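Local coordinates for protein-glutamate methylesterase/protein-glutamine glutaminase (Thermotoga maritima, PDB 3SFT) that probably removes methyl esters from specific glutamates of chemoreceptors and deamidates specific glutamines, this chain being its C-terminal catalytic domain, at residues S21-I26 with A52-S57. Residues are numbered along the deposited sequence; the frame is centred on the assembly and turned at random.
Sequences SLDMII and AMRLDS
Asp23 and Arg54 form a bidentate salt bridge. The guanidinium offers its NE edge, side-on, with one nitrogen to each carboxylate oxygen. Arg54 NE donates to Asp23 OD1 over 3.1 Å, close to the guanidinium plane and onto the syn lone pair. The second bond, from Arg54 NH2 to Asp23 OD2, is shorter at 2.8 Å. It too arrives on the syn side, but 31° out of the carboxylate plane, in keeping with the 27° between the planes of the two flat groups. Arg54 can deliver this edge because its CG stands anti to the backbone N (chi1 171°) and the chain runs extended from CG to NE. Without the carboxylate, as with an alanine at Asp23, the Arg54 guanidinium would probably lose both bonds and be freer to swing on its long chain.

The rest of the contact is mostly apolar, carried by both methyls of Leu55. Its CD2 sets a methyl against a carboxylate oxygen, 3.5 Å from Asp23 OD1, beyond that oxygen and close to the carboxylate plane; it also meets Leu22 CB at 4.3 Å. The other branch, CD1, packs on Ile26 CG1 at 4.1 Å, the two side chains crossing at about a right angle. Leu22 O, near Leu55 CD2, accepts backbone bonds from both Ile25 N and Ile26 N, which keep the chain tightly turned here.

The contact thus joins the region of helix 18-22 to helix 48-58, against the parallel sheet in the modified doubly wound fold of this domain: Leu55 and Ile26 both rest on Val63 of strand 62-65, and Ile26 also touches Val77 of strand 76-79.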
loop_
_atom_site.group_PDB
_atom_site.type_symbol
_atom_site.label_atom_id
_atom_site.label_comp_id
_atom_site.label_asym_id
_atom_site.label_seq_id
_atom_site.Cartn_x
_atom_site.Cartn_y
_atom_site.Cartn_z
ATOM N N SER A 21 -7.055 1.254 -10.871
ATOM C CA SER A 21 -5.611 1.117 -11.066
ATOM C C SER A 21 -5.074 -0.171 -10.461
ATOM O O SER A 21 -4.158 -0.784 -11.011
ATOM C CB SER A 21 -4.865 2.320 -10.508
ATOM O OG SER A 21 -5.095 3.443 -11.334
ATOM N N LEU A 22 -5.664 -0.588 -9.346
ATOM C CA LEU A 22 -5.263 -1.826 -8.682
ATOM C C LEU A 22 -5.554 -3.029 -9.582
ATOM O O LEU A 22 -4.846 -4.034 -9.525
ATOM C CB LEU A 22 -5.977 -1.968 -7.336
ATOM C CG LEU A 22 -5.449 -1.064 -6.217
ATOM C CD1 LEU A 22 -6.447 -0.995 -5.072
ATOM C CD2 LEU A 22 -4.111 -1.586 -5.731
ATOM N N ASP A 23 -6.575 -2.900 -10.433
ATOM C CA ASP A 23 -6.949 -3.959 -11.375
ATOM C C ASP A 23 -5.839 -4.198 -12.386
ATOM O O ASP A 23 -5.751 -5.277 -12.962
ATOM C CB ASP A 23 -8.222 -3.594 -12.150
ATOM C CG ASP A 23 -9.484 -3.744 -11.327
ATOM O OD1 ASP A 23 -9.449 -4.384 -10.253
ATOM O OD2 ASP A 23 -10.523 -3.215 -11.769
ATOM N N MET A 24 -5.040 -3.163 -12.642
ATOM C CA MET A 24 -3.923 -3.249 -13.579
ATOM C C MET A 24 -2.646 -3.710 -12.872
ATOM O O MET A 24 -1.641 -3.994 -13.524
ATOM C CB MET A 24 -3.651 -1.881 -14.215
ATOM C CG MET A 24 -4.769 -1.306 -15.064
ATOM S SD MET A 24 -4.268 0.262 -15.859
ATOM C CE MET A 24 -5.303 1.429 -14.979
ATOM N N ILE A 25 -2.692 -3.796 -11.544
ATOM C CA ILE A 25 -1.520 -4.180 -10.756
ATOM C C ILE A 25 -1.580 -5.559 -10.103
ATOM O O ILE A 25 -0.833 -6.464 -10.472
ATOM C CB ILE A 25 -1.232 -3.134 -9.647
ATOM C CG1 ILE A 25 -1.121 -1.733 -10.250
ATOM C CG2 ILE A 25 0.055 -3.484 -8.904
ATOM C CD1 ILE A 25 -0.954 -0.643 -9.212
ATOM N N ILE A 26 -2.451 -5.692 -9.107
ATOM C CA ILE A 26 -2.606 -6.932 -8.351
ATOM C C ILE A 26 -2.819 -8.210 -9.175
ATOM O O ILE A 26 -2.157 -9.218 -8.926
ATOM C CB ILE A 26 -3.711 -6.781 -7.277
ATOM C CG1 ILE A 26 -3.405 -5.564 -6.397
ATOM C CG2 ILE A 26 -3.823 -8.049 -6.420
ATOM C CD1 ILE A 26 -2.027 -5.593 -5.741
ATOM N N ALA A 52 -11.557 -6.397 -1.590
ATOM C CA ALA A 52 -10.820 -7.645 -1.382
ATOM C C ALA A 52 -11.360 -8.738 -2.295
ATOM O O ALA A 52 -10.596 -9.396 -2.999
ATOM C CB ALA A 52 -10.904 -8.082 0.083
ATOM N N MET A 53 -12.679 -8.895 -2.312
ATOM C CA MET A 53 -13.328 -9.907 -3.150
ATOM C C MET A 53 -13.095 -9.661 -4.635
ATOM O O MET A 53 -12.809 -10.592 -5.389
ATOM C CB MET A 53 -14.830 -9.957 -2.869
ATOM C CG MET A 53 -15.197 -10.569 -1.526
ATOM S SD MET A 53 -16.990 -10.681 -1.312
ATOM C CE MET A 53 -17.328 -9.114 -0.535
ATOM N N ARG A 54 -13.225 -8.402 -5.042
ATOM C CA ARG A 54 -13.022 -7.987 -6.428
ATOM C C ARG A 54 -11.643 -8.414 -6.937
ATOM O O ARG A 54 -11.531 -9.035 -7.997
ATOM C CB ARG A 54 -13.158 -6.466 -6.523
ATOM C CG ARG A 54 -12.758 -5.833 -7.855
ATOM C CD ARG A 54 -12.327 -4.391 -7.608
ATOM N NE ARG A 54 -12.098 -3.625 -8.829
ATOM C CZ ARG A 54 -12.833 -2.578 -9.193
ATOM N NH1 ARG A 54 -13.852 -2.185 -8.436
ATOM N NH2 ARG A 54 -12.502 -1.874 -10.266
ATOM N N LEU A 55 -10.602 -8.086 -6.172
ATOM C CA LEU A 55 -9.227 -8.424 -6.538
ATOM C C LEU A 55 -8.884 -9.913 -6.368
ATOM O O LEU A 55 -8.104 -10.467 -7.139
ATOM C CB LEU A 55 -8.238 -7.562 -5.747
ATOM C CG LEU A 55 -8.272 -6.051 -6.001
ATOM C CD1 LEU A 55 -7.306 -5.367 -5.062
ATOM C CD2 LEU A 55 -7.921 -5.747 -7.462
ATOM N N ASP A 56 -9.467 -10.559 -5.363
ATOM C CA ASP A 56 -9.209 -11.975 -5.130
ATOM C C ASP A 56 -9.708 -12.813 -6.307
ATOM O O ASP A 56 -9.067 -13.787 -6.697
ATOM C CB ASP A 56 -9.883 -12.441 -3.837
ATOM C CG ASP A 56 -9.431 -13.828 -3.409
ATOM O OD1 ASP A 56 -8.232 -14.001 -3.113
ATOM O OD2 ASP A 56 -10.275 -14.750 -3.377
ATOM N N SER A 57 -10.823 -12.390 -6.900
ATOM C CA SER A 57 -11.429 -13.098 -8.026
ATOM C C SER A 57 -10.611 -13.088 -9.309
ATOM O O SER A 57 -10.711 -14.006 -10.117
ATOM C CB SER A 57 -12.827 -12.541 -8.324
ATOM O OG SER A 57 -13.717 -12.814 -7.258
#